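Local coordinates for protein RpfR (Cronobacter turicensis, PDB 6DGG) that belongs to the PAS-fold family of small sensory domains and holds lauric acid in the interior of its sheet-and-helix fold, at residues 11-16 and 40-45; 27-32 and 82-87. One frame throughout, in Å; residues are numbered along the deposited sequence.

Contact 1 (11-16 and 40-45); sequences VILDRH and QNVFTL. With DAO (lauric acid), chain B.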
loop_
_atom_site.group_PDB
_atom_site.type_symbol
_atom_site.label_atom_id
_atom_site.label_comp_id
_atom_site.label_asym_id
_atom_site.label_seq_id
_atom_site.Cartn_x
_atom_site.Cartn_y
_atom_site.Cartn_z
ATOM N N VAL A 11 0.158 -0.696 -5.052
ATOM C CA VAL A 11 -1.170 -0.866 -4.479
ATOM C C VAL A 11 -1.931 0.434 -4.687
ATOM O O VAL A 11 -1.409 1.519 -4.406
ATOM C CB VAL A 11 -1.076 -1.234 -2.986
ATOM C CG1 VAL A 11 -2.460 -1.409 -2.369
ATOM C CG2 VAL A 11 -0.243 -2.514 -2.800
ATOM N N ILE A 12 -3.150 0.333 -5.215
ATOM C CA ILE A 12 -4.010 1.487 -5.431
ATOM C C ILE A 12 -5.136 1.424 -4.410
ATOM O O ILE A 12 -5.741 0.365 -4.212
ATOM C CB ILE A 12 -4.543 1.527 -6.870
ATOM C CG1 ILE A 12 -3.363 1.552 -7.848
ATOM C CG2 ILE A 12 -5.451 2.737 -7.078
ATOM C CD1 ILE A 12 -3.771 1.519 -9.309
ATOM N N LEU A 13 -5.386 2.550 -3.743
ATOM C CA LEU A 13 -6.327 2.638 -2.634
ATOM C C LEU A 13 -7.361 3.712 -2.923
ATOM O O LEU A 13 -7.091 4.680 -3.640
ATOM C CB LEU A 13 -5.608 3.082 -1.360
ATOM C CG LEU A 13 -4.418 2.269 -0.868
ATOM C CD1 LEU A 13 -3.797 2.937 0.350
ATOM C CD2 LEU A 13 -4.842 0.856 -0.545
ATOM N N ASP A 14 -8.552 3.550 -2.342
ATOM C CA ASP A 14 -9.493 4.653 -2.270
ATOM C C ASP A 14 -9.282 5.408 -0.955
ATOM O O ASP A 14 -8.366 5.111 -0.181
ATOM C CB ASP A 14 -10.928 4.179 -2.521
ATOM C CG ASP A 14 -11.521 3.379 -1.374
ATOM O OD1 ASP A 14 -10.902 3.244 -0.294
ATOM O OD2 ASP A 14 -12.662 2.887 -1.561
ATOM N N ARG A 15 -10.127 6.412 -0.705
ATOM C CA ARG A 15 -9.934 7.278 0.457
ATOM C C ARG A 15 -10.065 6.524 1.773
ATOM O O ARG A 15 -9.634 7.035 2.815
ATOM C CB ARG A 15 -10.933 8.429 0.417
ATOM C CG ARG A 15 -12.379 7.981 0.500
ATOM C CD ARG A 15 -13.340 9.132 0.247
ATOM N NE ARG A 15 -13.273 10.157 1.289
ATOM C CZ ARG A 15 -12.923 11.430 1.105
ATOM N NH1 ARG A 15 -12.594 11.896 -0.098
ATOM N NH2 ARG A 15 -12.911 12.256 2.143
ATOM N N HIS A 16 -10.651 5.335 1.753
ATOM C CA HIS A 16 -10.837 4.536 2.959
ATOM C C HIS A 16 -9.711 3.540 3.185
ATOM O O HIS A 16 -9.732 2.813 4.186
ATOM C CB HIS A 16 -12.159 3.785 2.855
ATOM C CG HIS A 16 -13.296 4.653 2.439
ATOM N ND1 HIS A 16 -13.805 5.640 3.251
ATOM C CD2 HIS A 16 -14.003 4.707 1.287
ATOM C CE1 HIS A 16 -14.799 6.248 2.629
ATOM N NE2 HIS A 16 -14.936 5.704 1.434
ATOM N N GLN A 40 -10.766 -4.916 0.211
ATOM C CA GLN A 40 -10.347 -5.110 1.591
ATOM C C GLN A 40 -9.528 -3.914 2.055
ATOM O O GLN A 40 -8.915 -3.202 1.255
ATOM C CB GLN A 40 -9.496 -6.375 1.725
ATOM C CG GLN A 40 -10.189 -7.646 1.295
ATOM C CD GLN A 40 -11.278 -8.081 2.243
ATOM O OE1 GLN A 40 -11.446 -7.520 3.327
ATOM N NE2 GLN A 40 -12.019 -9.107 1.846
ATOM N N ASN A 41 -9.492 -3.721 3.370
ATOM C CA ASN A 41 -8.824 -2.567 3.955
ATOM C C ASN A 41 -7.336 -2.833 4.158
ATOM O O ASN A 41 -6.950 -3.760 4.881
ATOM C CB ASN A 41 -9.459 -2.157 5.277
ATOM C CG ASN A 41 -8.927 -0.841 5.748
ATOM O OD1 ASN A 41 -7.972 -0.789 6.521
ATOM N ND2 ASN A 41 -9.493 0.241 5.233
ATOM N N VAL A 42 -6.506 -1.974 3.569
ATOM C CA VAL A 42 -5.067 -2.192 3.572
ATOM C C VAL A 42 -4.481 -2.035 4.972
ATOM O O VAL A 42 -3.513 -2.723 5.330
ATOM C CB VAL A 42 -4.419 -1.241 2.545
ATOM C CG1 VAL A 42 -4.344 0.189 3.063
ATOM C CG2 VAL A 42 -3.066 -1.745 2.144
ATOM N N PHE A 43 -5.036 -1.131 5.783
ATOM C CA PHE A 43 -4.470 -0.860 7.099
ATOM C C PHE A 43 -4.659 -2.048 8.032
ATOM O O PHE A 43 -3.713 -2.497 8.690
ATOM C CB PHE A 43 -5.119 0.382 7.714
ATOM C CG PHE A 43 -5.191 1.559 6.787
ATOM C CD1 PHE A 43 -4.043 2.108 6.242
ATOM C CD2 PHE A 43 -6.417 2.124 6.470
ATOM C CE1 PHE A 43 -4.120 3.202 5.392
ATOM C CE2 PHE A 43 -6.497 3.217 5.631
ATOM C CZ PHE A 43 -5.350 3.753 5.086
ATOM N N THR A 44 -5.885 -2.560 8.129
ATOM C CA THR A 44 -6.116 -3.641 9.077
ATOM C C THR A 44 -5.521 -4.947 8.571
ATOM O O THR A 44 -5.155 -5.813 9.374
ATOM C CB THR A 44 -7.611 -3.780 9.370
ATOM O OG1 THR A 44 -8.304 -4.095 8.164
ATOM C CG2 THR A 44 -8.171 -2.481 9.937
ATOM N N LEU A 45 -5.378 -5.087 7.256
ATOM C CA LEU A 45 -4.865 -6.324 6.684
ATOM C C LEU A 45 -3.343 -6.418 6.775
ATOM O O LEU A 45 -2.807 -7.508 7.006
ATOM C CB LEU A 45 -5.337 -6.432 5.233
ATOM C CG LEU A 45 -5.077 -7.702 4.421
ATOM C CD1 LEU A 45 -5.434 -8.957 5.195
ATOM C CD2 LEU A 45 -5.890 -7.627 3.129
HETATM O O1 DAO B . 1.068 5.580 5.459
HETATM O O2 DAO B . 1.064 7.396 4.263
HETATM C C1 DAO B . 0.781 6.169 4.386
HETATM C C2 DAO B . 0.069 5.378 3.275
HETATM C C3 DAO B . 0.745 4.013 3.024
HETATM C C4 DAO B . -0.111 3.028 2.198
HETATM C C5 DAO B . 0.704 1.757 1.890
HETATM C C6 DAO B . -0.049 0.604 1.182
HETATM C C7 DAO B . 0.425 -0.743 1.787
HETATM C C8 DAO B . 0.441 -1.946 0.833
HETATM C C9 DAO B . 1.128 -3.119 1.548
HETATM C C10 DAO B . 0.887 -4.493 0.905
HETATM C C11 DAO B . 1.917 -4.843 -0.173
HETATM C C12 DAO B . 3.208 -5.387 0.443
#
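OD1 of Asn41 is gripped by two backbone N-H groups of the first turn of helix 42-46, while ND2 of the same amide faces His16. Thr44 N bonds to OD1 at 3.2 Å, in the carbonyl plane on a lone pair and with a fairly straight N-H (161°), and Phe43 N adds a weaker, more bent bond. Asn41 is thus the N-cap of the helix. CG stands anti to the backbone N (chi1 -170°), which carries ND2 across to the other segment; there it gives a weak, strongly bent bond to His16 O, 2.8 Å away. Asn18 OD1 is a second acceptor for ND2. The same His16 carbonyl oxygen lies 3.6 Å from Phe43 CE2, oblique to the ring. The turn that presents it is an Asx turn, in which His16 N reaches Asp14 OD1 at 2.9 Å from above the carboxylate plane; Asn18 N bonds to that oxygen too.

Next to this polar part the contact is aliphatic. Leu13 and Val42 cross at about a right angle, and Leu13 CD2 meets Val42 CG1 at 3.7 Å. That methyl sits between the backbone N and carbonyl carbon of Val42 (chi1 76°) and also lies over one face of the Phe43 ring, near its rim. The other branch, CG2, is turned to the lauric acid, 3.6 Å from C7, while Val11 CG2 touches C8 from the strand at 3.7 Å. Leu13 CD1 approaches C4 less closely.

Asn41 therefore caps the helix with OD1 and ties it only weakly to the solvent-exposed His16, whereas the closest approaches to the ligand in these segments are made by methyl groups of Val11, Leu13 and Val42, an apolar wall suited to the middle of an alkyl chain.

Contact 2 (27-32 and 82-87); sequences EEYTGL and RLFLFR. With DAO (lauric acid), chain B.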
loop_
_atom_site.group_PDB
_atom_site.type_symbol
_atom_site.label_atom_id
_atom_site.label_comp_id
_atom_site.label_asym_id
_atom_site.label_seq_id
_atom_site.Cartn_x
_atom_site.Cartn_y
_atom_site.Cartn_z
ATOM N N GLU A 27 1.537 -9.736 -4.219
ATOM C CA GLU A 27 1.096 -11.107 -3.990
ATOM C C GLU A 27 2.232 -11.961 -3.446
ATOM O O GLU A 27 2.033 -12.748 -2.519
ATOM C CB GLU A 27 0.560 -11.714 -5.291
ATOM C CG GLU A 27 -0.628 -10.972 -5.898
ATOM C CD GLU A 27 -1.137 -11.607 -7.170
ATOM O OE1 GLU A 27 -0.368 -12.340 -7.835
ATOM O OE2 GLU A 27 -2.315 -11.390 -7.523
ATOM N N GLU A 28 3.436 -11.827 -4.015
ATOM C CA GLU A 28 4.554 -12.655 -3.571
ATOM C C GLU A 28 4.926 -12.368 -2.118
ATOM O O GLU A 28 5.228 -13.293 -1.352
ATOM C CB GLU A 28 5.743 -12.469 -4.509
ATOM C CG GLU A 28 5.496 -13.023 -5.909
ATOM C CD GLU A 28 6.592 -12.657 -6.896
ATOM O OE1 GLU A 28 7.711 -12.319 -6.456
ATOM O OE2 GLU A 28 6.329 -12.705 -8.116
ATOM N N TYR A 29 4.887 -11.095 -1.708
ATOM C CA TYR A 29 5.240 -10.754 -0.331
ATOM C C TYR A 29 4.210 -11.253 0.673
ATOM O O TYR A 29 4.563 -11.552 1.818
ATOM C CB TYR A 29 5.380 -9.237 -0.173
ATOM C CG TYR A 29 6.785 -8.722 -0.387
ATOM C CD1 TYR A 29 7.730 -8.779 0.633
ATOM C CD2 TYR A 29 7.166 -8.168 -1.597
ATOM C CE1 TYR A 29 9.020 -8.315 0.443
ATOM C CE2 TYR A 29 8.452 -7.706 -1.798
ATOM C CZ TYR A 29 9.373 -7.769 -0.769
ATOM O OH TYR A 29 10.660 -7.310 -0.953
ATOM N N THR A 30 2.938 -11.329 0.284
ATOM C CA THR A 30 1.859 -11.532 1.246
ATOM C C THR A 30 1.210 -12.901 1.174
ATOM O O THR A 30 0.557 -13.307 2.142
ATOM C CB THR A 30 0.749 -10.489 1.041
ATOM O OG1 THR A 30 0.141 -10.687 -0.244
ATOM C CG2 THR A 30 1.297 -9.073 1.163
ATOM N N GLY A 31 1.357 -13.613 0.063
ATOM C CA GLY A 31 0.652 -14.857 -0.147
ATOM C C GLY A 31 -0.798 -14.699 -0.536
ATOM O O GLY A 31 -1.521 -15.698 -0.571
ATOM N N LEU A 32 -1.240 -13.478 -0.842
ATOM C CA LEU A 32 -2.631 -13.184 -1.173
ATOM C C LEU A 32 -2.714 -12.717 -2.622
ATOM O O LEU A 32 -1.849 -11.968 -3.090
ATOM C CB LEU A 32 -3.196 -12.088 -0.244
ATOM C CG LEU A 32 -3.292 -12.456 1.247
ATOM C CD1 LEU A 32 -3.749 -11.268 2.089
ATOM C CD2 LEU A 32 -4.193 -13.637 1.460
ATOM N N ARG A 82 8.352 -6.091 7.192
ATOM C CA ARG A 82 9.370 -5.519 6.327
ATOM C C ARG A 82 9.073 -4.038 6.162
ATOM O O ARG A 82 7.917 -3.623 6.157
ATOM C CB ARG A 82 9.349 -6.202 4.957
ATOM C CG ARG A 82 9.612 -7.699 5.020
ATOM C CD ARG A 82 11.073 -8.010 5.232
ATOM N NE ARG A 82 11.836 -7.778 4.013
ATOM C CZ ARG A 82 13.109 -8.121 3.853
ATOM N NH1 ARG A 82 13.774 -8.723 4.831
ATOM N NH2 ARG A 82 13.720 -7.864 2.709
ATOM N N LEU A 83 10.122 -3.234 6.039
ATOM C CA LEU A 83 9.968 -1.791 5.926
ATOM C C LEU A 83 9.934 -1.400 4.457
ATOM O O LEU A 83 10.800 -1.811 3.684
ATOM C CB LEU A 83 11.114 -1.082 6.652
ATOM C CG LEU A 83 10.997 0.440 6.750
ATOM C CD1 LEU A 83 9.796 0.862 7.579
ATOM C CD2 LEU A 83 12.267 1.040 7.328
ATOM N N PHE A 84 8.950 -0.592 4.076
ATOM C CA PHE A 84 8.801 -0.135 2.704
ATOM C C PHE A 84 8.816 1.379 2.651
ATOM O O PHE A 84 8.253 2.047 3.521
ATOM C CB PHE A 84 7.470 -0.602 2.113
ATOM C CG PHE A 84 7.451 -2.047 1.763
ATOM C CD1 PHE A 84 7.175 -2.999 2.724
ATOM C CD2 PHE A 84 7.719 -2.462 0.469
ATOM C CE1 PHE A 84 7.164 -4.341 2.399
ATOM C CE2 PHE A 84 7.712 -3.809 0.143
ATOM C CZ PHE A 84 7.442 -4.744 1.111
ATOM N N LEU A 85 9.452 1.908 1.613
ATOM C CA LEU A 85 9.284 3.296 1.213
ATOM C C LEU A 85 8.133 3.331 0.228
ATOM O O LEU A 85 8.190 2.665 -0.808
ATOM C CB LEU A 85 10.524 3.818 0.497
ATOM C CG LEU A 85 10.394 5.238 -0.104
ATOM C CD1 LEU A 85 10.583 6.265 0.985
ATOM C CD2 LEU A 85 11.354 5.508 -1.262
ATOM N N PHE A 86 7.114 4.120 0.532
ATOM C CA PHE A 86 5.992 4.313 -0.374
ATOM C C PHE A 86 6.035 5.723 -0.943
ATOM O O PHE A 86 6.164 6.702 -0.196
ATOM C CB PHE A 86 4.666 4.042 0.331
ATOM C CG PHE A 86 4.363 2.591 0.482
ATOM C CD1 PHE A 86 3.955 1.843 -0.610
ATOM C CD2 PHE A 86 4.497 1.958 1.706
ATOM C CE1 PHE A 86 3.680 0.496 -0.475
ATOM C CE2 PHE A 86 4.233 0.605 1.828
ATOM C CZ PHE A 86 3.824 -0.116 0.741
ATOM N N ARG A 87 6.000 5.805 -2.269
ATOM C CA ARG A 87 5.864 7.059 -2.986
ATOM C C ARG A 87 4.390 7.164 -3.364
ATOM O O ARG A 87 3.895 6.339 -4.142
ATOM C CB ARG A 87 6.736 7.043 -4.239
ATOM C CG ARG A 87 8.192 6.612 -4.018
ATOM C CD ARG A 87 8.827 6.161 -5.331
ATOM N NE ARG A 87 10.153 5.548 -5.180
ATOM C CZ ARG A 87 10.366 4.302 -4.763
ATOM N NH1 ARG A 87 9.354 3.509 -4.407
ATOM N NH2 ARG A 87 11.602 3.843 -4.690
HETATM O O1 DAO B . 1.068 5.580 5.459
HETATM O O2 DAO B . 1.064 7.396 4.263
HETATM C C1 DAO B . 0.781 6.169 4.386
HETATM C C2 DAO B . 0.069 5.378 3.275
HETATM C C3 DAO B . 0.745 4.013 3.024
HETATM C C4 DAO B . -0.111 3.028 2.198
HETATM C C5 DAO B . 0.704 1.757 1.890
HETATM C C6 DAO B . -0.049 0.604 1.182
HETATM C C7 DAO B . 0.425 -0.743 1.787
HETATM C C8 DAO B . 0.441 -1.946 0.833
HETATM C C9 DAO B . 1.128 -3.119 1.548
HETATM C C10 DAO B . 0.887 -4.493 0.905
HETATM C C11 DAO B . 1.917 -4.843 -0.173
HETATM C C12 DAO B . 3.208 -5.387 0.443
#
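Tyr29 and Phe84 meet as a T-shaped (edge-to-face) pair: CZ of Phe84 stands over the centre of the Tyr29 ring, and its nearest atom there is Tyr29 CE1 at 4.0 Å. The ring planes are inclined at 75° and the centroids lie 5.3 Å apart. At the same corner the methyl end of lauric acid arrives obliquely at the Phe84 ring, C12 lying 4.3 Å from CZ. Two residues along the strand, Phe86 offers a full face to the alkyl chain: C5 sits over the ring centre, and CZ comes within 3.6 Å of C7. Being two apart on the strand, Phe84 and Phe86 leave the same face of the sheet; their like chi1 (-75° and -78°) sets CG anti to the carbonyl carbon in each.

The next shell anchors Tyr29 and packs against the two phenylalanines. Tyr29 OH bonds to Asp108 OD2, the oxygen that also receives the salt bridge from Arg82 NH2, so one carboxylate ties the helix residue to the strand. Val9 of strand 9-13 touches the side chains of Tyr29, Phe84 and Phe86. Where helix 24-30 ends, Glu27 O accepts from Gly31 N at 2.8 Å and more distantly from Thr30 N. Thr30 OG1 then takes Leu32 N at 3.2 Å, an ST turn, and bonds back to Ser26 O, while Gly31 leaves helical geometry with positive phi.

A short helix laid over the inner face of an antiparallel sheet, with aromatic strand residues against a ligand, is the arrangement of a PAS-fold core.

In the fold
Contacts 1 and 2, with centres 13 Å apart, lie on opposite sides of the chain's centre and reach the same antiparallel sheet, 11-16 through strand 9-13 and 82-87 through strand 80-90. Lauric acid runs between them. Val42 CG2 and Phe86 CZ touch its C7 from opposite flanks and stand 7.2 Å from each other, so the alkyl chain is sandwiched between these side chains. The carboxylate lies away from both contacts, hydrogen-bonded to Arg73, Tyr69, Ser55 and Asn58; the methyl end points toward contact 2. Segments 27-32 and 40-45 also meet directly, Leu45 CD1 of helix 42-46 packing on Leu32 CD1, just past helix 24-30, at 4.2 Å, and the segments alternate along the chain.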